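Local coordinates for protein dextranase (Pseudarthrobacter oxydans, PDB 6NZS) that hydrolyses internal alpha-1,6-glucosidic linkages of dextran, as an endo-acting enzyme of glycoside hydrolase family 49, at residues Lys392-Asp397 / Thr419-Asp424; Asn468-Asn473 / Leu494-Asn499. One frame throughout, in Å; residues are numbered along the deposited sequence.

Interaction 1: residues Lys392-Asp397 / Thr419-Asp424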
ATOM      1  N   LYS A 392       1.126   3.727   8.561  1.00 11.07           N
ATOM      2  CA  LYS A 392       1.056   4.831   9.514  1.00 11.26           C
ATOM      3  C   LYS A 392       0.975   4.219  10.906  1.00 11.38           C
ATOM      4  O   LYS A 392      -0.089   3.780  11.352  1.00 12.76           O
ATOM      5  CB  LYS A 392      -0.130   5.724   9.176  1.00 11.88           C
ATOM      6  CG  LYS A 392       0.109   6.508   7.879  1.00 13.60           C
ATOM      7  CD  LYS A 392      -1.182   6.813   7.127  1.00 17.05           C
ATOM      8  CE  LYS A 392      -1.980   7.909   7.816  1.00 19.35           C
ATOM      9  NZ  LYS A 392      -3.044   8.493   6.938  1.00 16.81           N
ATOM     10  N   MET A 393       2.120   4.187  11.580  1.00 11.08           N
ATOM     11  CA  MET A 393       2.279   3.489  12.854  1.00 12.02           C
ATOM     12  C   MET A 393       2.108   4.527  13.959  1.00 11.83           C
ATOM     13  O   MET A 393       3.069   5.040  14.532  1.00 12.65           O
ATOM     14  CB  MET A 393       3.643   2.802  12.909  1.00 13.69           C
ATOM     15  CG  MET A 393       3.937   1.906  11.702  1.00 12.30           C
ATOM     16  SD  MET A 393       2.629   0.722  11.317  1.00 12.03           S
ATOM     17  CE  MET A 393       2.577  -0.255  12.823  1.00 11.30           C
ATOM     18  N   TYR A 394       0.846   4.841  14.248  1.00 12.20           N
ATOM     19  CA  TYR A 394       0.513   5.959  15.115  1.00 11.34           C
ATOM     20  C   TYR A 394      -0.113   5.527  16.431  1.00 12.81           C
ATOM     21  O   TYR A 394      -0.521   6.398  17.209  1.00 13.83           O
ATOM     22  CB  TYR A 394      -0.467   6.911  14.411  1.00 11.93           C
ATOM     23  CG  TYR A 394       0.049   7.605  13.155  1.00 11.76           C
ATOM     24  CD1 TYR A 394       1.397   7.559  12.793  1.00 13.37           C
ATOM     25  CD2 TYR A 394      -0.826   8.306  12.338  1.00 13.43           C
ATOM     26  CE1 TYR A 394       1.853   8.203  11.639  1.00 12.99           C
ATOM     27  CE2 TYR A 394      -0.386   8.951  11.196  1.00 12.69           C
ATOM     28  CZ  TYR A 394       0.956   8.899  10.851  1.00 12.53           C
ATOM     29  OH  TYR A 394       1.373   9.543   9.695  1.00 13.81           O
ATOM     30  N   HIS A 395      -0.219   4.226  16.700  1.00 12.21           N
ATOM     31  CA  HIS A 395      -1.025   3.764  17.825  1.00 13.08           C
ATOM     32  C   HIS A 395      -0.382   2.574  18.519  1.00 13.43           C
ATOM     33  O   HIS A 395       0.328   1.777  17.905  1.00 12.81           O
ATOM     34  CB  HIS A 395      -2.439   3.390  17.366  1.00 12.96           C
ATOM     35  CG  HIS A 395      -3.150   4.510  16.682  1.00 13.96           C
ATOM     36  ND1 HIS A 395      -3.836   5.490  17.370  1.00 14.35           N
ATOM     37  CD2 HIS A 395      -3.230   4.840  15.372  1.00 13.27           C
ATOM     38  CE1 HIS A 395      -4.326   6.363  16.507  1.00 14.94           C
ATOM     39  NE2 HIS A 395      -3.969   5.994  15.287  1.00 13.98           N
ATOM     40  N   SER A 396      -0.692   2.439  19.806  1.00 12.66           N
ATOM     41  CA  SER A 396      -0.182   1.340  20.609  1.00 12.27           C
ATOM     42  C   SER A 396      -0.863   0.022  20.247  1.00 11.16           C
ATOM     43  O   SER A 396      -1.964  -0.021  19.685  1.00 12.37           O
ATOM     44  CB  SER A 396      -0.432   1.625  22.091  1.00 12.45           C
ATOM     45  OG  SER A 396       0.264   2.797  22.488  1.00 14.90           O
ATOM     46  N   ASP A 397      -0.183  -1.074  20.578  1.00 11.99           N
ATOM     47  CA  ASP A 397      -0.775  -2.412  20.523  1.00 11.86           C
ATOM     48  C   ASP A 397      -1.208  -2.779  19.104  1.00 12.87           C
ATOM     49  O   ASP A 397      -2.323  -3.252  18.866  1.00 14.82           O
ATOM     50  CB  ASP A 397      -1.929  -2.560  21.528  1.00 13.00           C
ATOM     51  CG  ASP A 397      -1.497  -2.307  22.965  1.00 18.26           C
ATOM     52  OD1 ASP A 397      -0.355  -2.663  23.328  1.00 16.62           O
ATOM     53  OD2 ASP A 397      -2.314  -1.757  23.740  1.00 19.90           O
ATOM     54  N   THR A 419       3.694  14.410  14.259  1.00 12.93           N
ATOM     55  CA  THR A 419       3.305  15.054  15.511  1.00 15.78           C
ATOM     56  C   THR A 419       3.944  14.270  16.644  1.00 15.54           C
ATOM     57  O   THR A 419       4.311  13.103  16.463  1.00 13.96           O
ATOM     58  CB  THR A 419       1.776  15.062  15.726  1.00 16.83           C
ATOM     59  OG1 THR A 419       1.301  13.737  16.014  1.00 18.03           O
ATOM     60  CG2 THR A 419       1.012  15.610  14.541  1.00 22.10           C
ATOM     61  N   PRO A 420       4.072  14.864  17.833  1.00 14.45           N
ATOM     62  CA  PRO A 420       4.395  14.050  19.009  1.00 14.57           C
ATOM     63  C   PRO A 420       3.300  13.014  19.231  1.00 15.04           C
ATOM     64  O   PRO A 420       2.121  13.268  18.973  1.00 16.18           O
ATOM     65  CB  PRO A 420       4.429  15.075  20.155  1.00 15.83           C
ATOM     66  CG  PRO A 420       4.686  16.382  19.483  1.00 16.49           C
ATOM     67  CD  PRO A 420       3.990  16.300  18.160  1.00 15.72           C
ATOM     68  N   ARG A 421       3.698  11.823  19.684  1.00 13.21           N
ATOM     69  CA  ARG A 421       2.761  10.722  19.866  1.00 14.21           C
ATOM     70  C   ARG A 421       3.123   9.933  21.114  1.00 14.17           C
ATOM     71  O   ARG A 421       4.272   9.938  21.564  1.00 14.50           O
ATOM     72  CB  ARG A 421       2.746   9.778  18.649  1.00 13.48           C
ATOM     73  CG  ARG A 421       2.302  10.451  17.369  1.00 12.64           C
ATOM     74  CD  ARG A 421       2.323   9.491  16.173  1.00 12.46           C
ATOM     75  NE  ARG A 421       2.199  10.212  14.906  1.00 11.95           N
ATOM     76  CZ  ARG A 421       1.055  10.669  14.408  1.00 13.47           C
ATOM     77  NH1 ARG A 421      -0.092  10.481  15.063  1.00 14.33           N
ATOM     78  NH2 ARG A 421       1.050  11.319  13.252  1.00 14.31           N
ATOM     79  N   ASN A 422       2.114   9.248  21.667  1.00 14.58           N
ATOM     80  CA  ASN A 422       2.285   8.273  22.740  1.00 13.27           C
ATOM     81  C   ASN A 422       1.989   6.897  22.150  1.00 14.19           C
ATOM     82  O   ASN A 422       0.835   6.589  21.832  1.00 15.43           O
ATOM     83  CB  ASN A 422       1.346   8.581  23.904  1.00 14.53           C
ATOM     84  CG  ASN A 422       1.823   9.747  24.738  1.00 15.29           C
ATOM     85  OD1 ASN A 422       2.998   9.846  25.077  1.00 17.42           O
ATOM     86  ND2 ASN A 422       0.902  10.648  25.074  1.00 19.10           N
ATOM     87  N   ILE A 423       3.032   6.082  21.991  1.00 13.57           N
ATOM     88  CA  ILE A 423       2.933   4.776  21.349  1.00 13.68           C
ATOM     89  C   ILE A 423       3.735   3.768  22.157  1.00 12.83           C
ATOM     90  O   ILE A 423       4.868   4.049  22.562  1.00 15.17           O
ATOM     91  CB  ILE A 423       3.483   4.817  19.909  1.00 12.22           C
ATOM     92  CG1 ILE A 423       2.703   5.815  19.060  1.00 13.85           C
ATOM     93  CG2 ILE A 423       3.450   3.425  19.293  1.00 14.01           C
ATOM     94  CD1 ILE A 423       3.332   6.056  17.694  1.00 13.70           C
ATOM     95  N   ASP A 424       3.163   2.578  22.346  1.00 13.11           N
ATOM     96  CA  ASP A 424       3.830   1.474  23.024  1.00 12.25           C
ATOM     97  C   ASP A 424       3.387   0.170  22.369  1.00 13.72           C
ATOM     98  O   ASP A 424       2.210   0.010  22.040  1.00 14.50           O
ATOM     99  CB  ASP A 424       3.423   1.485  24.508  1.00 12.29           C
ATOM    100  CG  ASP A 424       4.254   0.551  25.389  1.00 17.93           C
ATOM    101  OD1 ASP A 424       5.218  -0.094  24.942  1.00 16.11           O
ATOM    102  OD2 ASP A 424       3.920   0.476  26.595  1.00 21.89           O
TER
HETATM  103  O   HOH W   1      -0.817   9.147  17.518  1.00 16.83           O
HETATM  104  O   HOH W   2      -1.210   6.742  19.926  1.00 27.23           O

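Interaction 2: residues Asn468-Asn473 / Leu494-Asn499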
ATOM      1  N   ASN A 468       7.079  15.418  26.872  1.00 20.38           N
ATOM      2  CA  ASN A 468       6.121  14.730  27.723  1.00 21.08           C
ATOM      3  C   ASN A 468       5.328  13.667  26.979  1.00 21.90           C
ATOM      4  O   ASN A 468       4.319  13.189  27.501  1.00 19.79           O
ATOM      5  CB  ASN A 468       5.191  15.735  28.408  1.00 23.27           C
ATOM      6  CG  ASN A 468       5.945  16.707  29.291  1.00 27.62           C
ATOM      7  OD1 ASN A 468       6.911  16.335  29.956  1.00 30.53           O
ATOM      8  ND2 ASN A 468       5.508  17.960  29.302  1.00 36.45           N
ATOM      9  N   THR A 469       5.760  13.289  25.776  1.00 18.16           N
ATOM     10  CA  THR A 469       5.194  12.169  25.041  1.00 16.83           C
ATOM     11  C   THR A 469       6.306  11.162  24.771  1.00 15.95           C
ATOM     12  O   THR A 469       7.487  11.517  24.749  1.00 15.62           O
ATOM     13  CB  THR A 469       4.563  12.630  23.718  1.00 16.87           C
ATOM     14  OG1 THR A 469       5.565  13.232  22.889  1.00 16.58           O
ATOM     15  CG2 THR A 469       3.454  13.650  23.976  1.00 16.90           C
ATOM     16  N   THR A 470       5.920   9.895  24.589  1.00 14.32           N
ATOM     17  CA  THR A 470       6.891   8.820  24.415  1.00 14.77           C
ATOM     18  C   THR A 470       6.431   7.847  23.339  1.00 14.23           C
ATOM     19  O   THR A 470       5.301   7.351  23.386  1.00 13.49           O
ATOM     20  CB  THR A 470       7.113   8.061  25.727  1.00 17.76           C
ATOM     21  OG1 THR A 470       7.512   8.988  26.743  1.00 18.56           O
ATOM     22  CG2 THR A 470       8.209   7.033  25.562  1.00 17.88           C
ATOM     23  N   VAL A 471       7.321   7.575  22.386  1.00 13.34           N
ATOM     24  CA  VAL A 471       7.174   6.501  21.409  1.00 14.39           C
ATOM     25  C   VAL A 471       8.160   5.411  21.813  1.00 11.88           C
ATOM     26  O   VAL A 471       9.375   5.653  21.846  1.00 13.36           O
ATOM     27  CB  VAL A 471       7.465   7.017  19.991  1.00 12.79           C
ATOM     28  CG1 VAL A 471       7.537   5.865  18.995  1.00 14.07           C
ATOM     29  CG2 VAL A 471       6.414   8.039  19.587  1.00 13.94           C
ATOM     30  N   LYS A 472       7.658   4.216  22.128  1.00 13.19           N
ATOM     31  CA  LYS A 472       8.551   3.193  22.658  1.00 12.95           C
ATOM     32  C   LYS A 472       8.114   1.788  22.264  1.00 12.46           C
ATOM     33  O   LYS A 472       6.950   1.531  21.946  1.00 12.69           O
ATOM     34  CB  LYS A 472       8.685   3.302  24.184  1.00 14.61           C
ATOM     35  CG  LYS A 472       7.385   3.068  24.927  1.00 16.31           C
ATOM     36  CD  LYS A 472       7.593   3.217  26.427  1.00 20.39           C
ATOM     37  CE  LYS A 472       6.317   2.898  27.177  1.00 22.65           C
ATOM     38  NZ  LYS A 472       6.475   3.182  28.629  1.00 28.90           N
ATOM     39  N   ASN A 473       9.083   0.869  22.310  1.00 13.44           N
ATOM     40  CA  ASN A 473       8.817  -0.559  22.180  1.00 13.63           C
ATOM     41  C   ASN A 473       8.167  -0.883  20.838  1.00 14.14           C
ATOM     42  O   ASN A 473       7.096  -1.483  20.762  1.00 14.53           O
ATOM     43  CB  ASN A 473       7.989  -1.074  23.359  1.00 13.70           C
ATOM     44  CG  ASN A 473       8.711  -0.919  24.680  1.00 17.95           C
ATOM     45  OD1 ASN A 473       9.921  -1.139  24.767  1.00 17.22           O
ATOM     46  ND2 ASN A 473       7.976  -0.526  25.716  1.00 17.13           N
ATOM     47  N   LEU A 494      10.029  13.716  17.650  1.00 14.37           N
ATOM     48  CA  LEU A 494       9.105  14.689  18.213  1.00 14.00           C
ATOM     49  C   LEU A 494       8.622  14.281  19.594  1.00 13.65           C
ATOM     50  O   LEU A 494       7.850  15.022  20.214  1.00 15.18           O
ATOM     51  CB  LEU A 494       7.915  14.900  17.273  1.00 13.18           C
ATOM     52  CG  LEU A 494       8.268  15.400  15.866  1.00 14.52           C
ATOM     53  CD1 LEU A 494       7.031  15.395  14.978  1.00 14.90           C
ATOM     54  CD2 LEU A 494       8.890  16.790  15.932  1.00 17.53           C
ATOM     55  N   SER A 495       9.075  13.129  20.082  1.00 12.71           N
ATOM     56  CA  SER A 495       8.722  12.582  21.380  1.00 15.11           C
ATOM     57  C   SER A 495       9.954  11.878  21.925  1.00 15.93           C
ATOM     58  O   SER A 495      10.872  11.540  21.171  1.00 15.13           O
ATOM     59  CB  SER A 495       7.593  11.544  21.246  1.00 14.35           C
ATOM     60  OG  SER A 495       6.443  12.075  20.605  1.00 15.11           O
ATOM     61  N   ASP A 496       9.992  11.680  23.245  1.00 15.57           N
ATOM     62  CA  ASP A 496      10.949  10.730  23.797  1.00 15.18           C
ATOM     63  C   ASP A 496      10.803   9.414  23.044  1.00 14.92           C
ATOM     64  O   ASP A 496       9.687   8.975  22.753  1.00 14.37           O
ATOM     65  CB  ASP A 496      10.682  10.492  25.284  1.00 16.73           C
ATOM     66  CG  ASP A 496      11.144  11.645  26.163  1.00 19.20           C
ATOM     67  OD1 ASP A 496      11.675  12.659  25.657  1.00 17.32           O
ATOM     68  OD2 ASP A 496      10.949  11.538  27.394  1.00 20.73           O
ATOM     69  N   THR A 497      11.934   8.795  22.705  1.00 13.95           N
ATOM     70  CA  THR A 497      11.946   7.640  21.815  1.00 13.88           C
ATOM     71  C   THR A 497      12.806   6.549  22.433  1.00 16.03           C
ATOM     72  O   THR A 497      13.993   6.769  22.696  1.00 16.92           O
ATOM     73  CB  THR A 497      12.494   8.049  20.445  1.00 13.28           C
ATOM     74  OG1 THR A 497      11.642   9.047  19.874  1.00 15.87           O
ATOM     75  CG2 THR A 497      12.537   6.847  19.512  1.00 15.17           C
ATOM     76  N   GLU A 498      12.209   5.378  22.678  1.00 13.73           N
ATOM     77  CA  GLU A 498      12.887   4.323  23.420  1.00 13.36           C
ATOM     78  C   GLU A 498      12.635   2.950  22.814  1.00 12.80           C
ATOM     79  O   GLU A 498      11.522   2.642  22.377  1.00 14.71           O
ATOM     80  CB  GLU A 498      12.436   4.305  24.888  1.00 17.56           C
ATOM     81  CG  GLU A 498      12.796   5.566  25.641  1.00 20.45           C
ATOM     82  CD  GLU A 498      11.967   5.758  26.890  1.00 23.44           C
ATOM     83  OE1 GLU A 498      11.411   4.762  27.394  1.00 25.84           O
ATOM     84  OE2 GLU A 498      11.875   6.911  27.360  1.00 27.31           O
ATOM     85  N   ASN A 499      13.679   2.127  22.815  1.00 12.37           N
ATOM     86  CA  ASN A 499      13.602   0.714  22.450  1.00 12.88           C
ATOM     87  C   ASN A 499      12.894   0.493  21.111  1.00 13.10           C
ATOM     88  O   ASN A 499      11.870  -0.186  21.009  1.00 13.50           O
ATOM     89  CB  ASN A 499      12.992  -0.138  23.568  1.00 13.81           C
ATOM     90  CG  ASN A 499      13.307  -1.604  23.399  1.00 15.73           C
ATOM     91  OD1 ASN A 499      14.377  -1.962  22.916  1.00 15.23           O
ATOM     92  ND2 ASN A 499      12.370  -2.467  23.783  1.00 17.63           N
TER
HETATM   93  O   HOH W   3      10.058   8.760  28.094  1.00 24.65           O
HETATM   94  O   HOH W   4       9.197   5.268  29.230  1.00 30.19           O

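Interaction 1: residues Lys392-Asp397 / Thr419-Asp424
Two hydrogen bonds at the Ser396 end join these segments. The hydroxyl OG of Ser396 accepts the backbone N-H of Asp424 (N to OG 2.9 Å), bent to 142° at the hydrogen, and the carbonyl O of Asp424 takes the amide N of Asp397 at 3.0 Å, in the carbonyl plane. Asp424 is thus gripped through both sides of its backbone by consecutive residues. Farther back, two waters each donate to Tyr394 O: one also accepts from Arg421 NH1, lying in plane at the guanidinium edge, and the other reaches Asn422 O at 2.8 Å.

Arg421 brings its guanidinium flat over the Tyr394 ring in a cation-pi stack, the planes only 4° apart and CZ 3.5 Å from the ring centroid. The chain runs extended from CG to NE, and the last turn (chi4 -79°) lays the group face down, with NH2 over the ring centre and the guanidinium CZ toward CG and CD1 of the tyrosine. Thr419 OG1 sits over its other face and NH2 bonds to Gly417 O, while the far face of the ring meets Lys392 CB. With a serine at Tyr394, the guanidinium would probably lose its flat seat and be left freer to turn away from the first water. Beside the stack, Ile423 pushes CD1 to 3.3 Å from Met393 O, a buried carbonyl with no polar partner, and lays CG2 against His395 O. The loop after strand 391-392 thereby packs on the lead-in to strand 423-435, one coil on the next, as in the parallel beta-helix of this family.

Interaction 2: residues Asn468-Asn473 / Leu494-Asn499
Strands 469-473 and 495-499 run parallel, slightly twisted against each other, their axes 4.3 Å apart at closest, pairing Thr470 with Asp496, Val471 with Thr497 and Lys472 with Glu498. These are successive coils of the right-handed parallel beta-helix that family 49 shares with the pectate lyase-like proteins. Val471 supplies both its N-H, to Asp496 O at 2.8 Å, and its O, to Glu498 N; Asn473 N then reaches Glu498 O, whereas the bond from Asp496 N to Thr469 O is weak. CA-H...O contacts, such as Thr497 CA to Val471 O, fill in between.

At the start of the strands Ser495 OG donates to Thr469 OG1 (2.7 Å). Thr469 has this oxygen between its backbone N and carbonyl carbon (chi1 61°), a rotamer that turns OG1 to the serine, and OG1 also bonds to Asp466 O. Since Ser495 OG in turn accepts from Arg421 N, the hydroxyls form a relay across three coils. On the same side of the sheet as Thr497, Val471 rests CG2 on Ser495 CB, 4.1 Å away.

The other face is polar. One water accepts from Thr470 OG1 and donates to Asp496 OD2 and to Glu498 OE2, the last at 2.7 Å, bridging two acids that could otherwise repel; Asp496 OD1 meets Thr534 N. Lys472 and Glu498 meet at their CB atoms, but NZ stays 5.3 Å from OE1; a second water donates to OE1 and takes only a weak bond from NZ.

Asn473 and Asn499 both take left-handed backbone angles, their amides hydrogen-bonded from coil to coil, consistent with the asparagine rows of beta-helices. Asn473 ND2 binds Asp424 OD1, and Asn473 OD1 receives Asn499 ND2 at 3.0 Å, nearly straight (169°), with the two amide planes 82° apart.

Overall arrangement
From the N terminus, the chain passes through 392-397, runs along strand 398-407 and past strand 414-415, and returns at 419-424, where interaction 1 closes that loop. It continues along strand 423-435 and strand 450-452 to 468-473, then makes a further circuit to 494-499, closed by interaction 2. The two loops follow in series, neither nested nor crossing. In space they adjoin, with centres about 9 Å apart, because strands 423-435 and 469-482 are neighbours: Ile423 O lies 2.8 Å from Lys472 N, a probable hydrogen bond, and Pro420 CA packs against Ser495 OG. Together they tie consecutive coils of the beta-helix into one continuous wall.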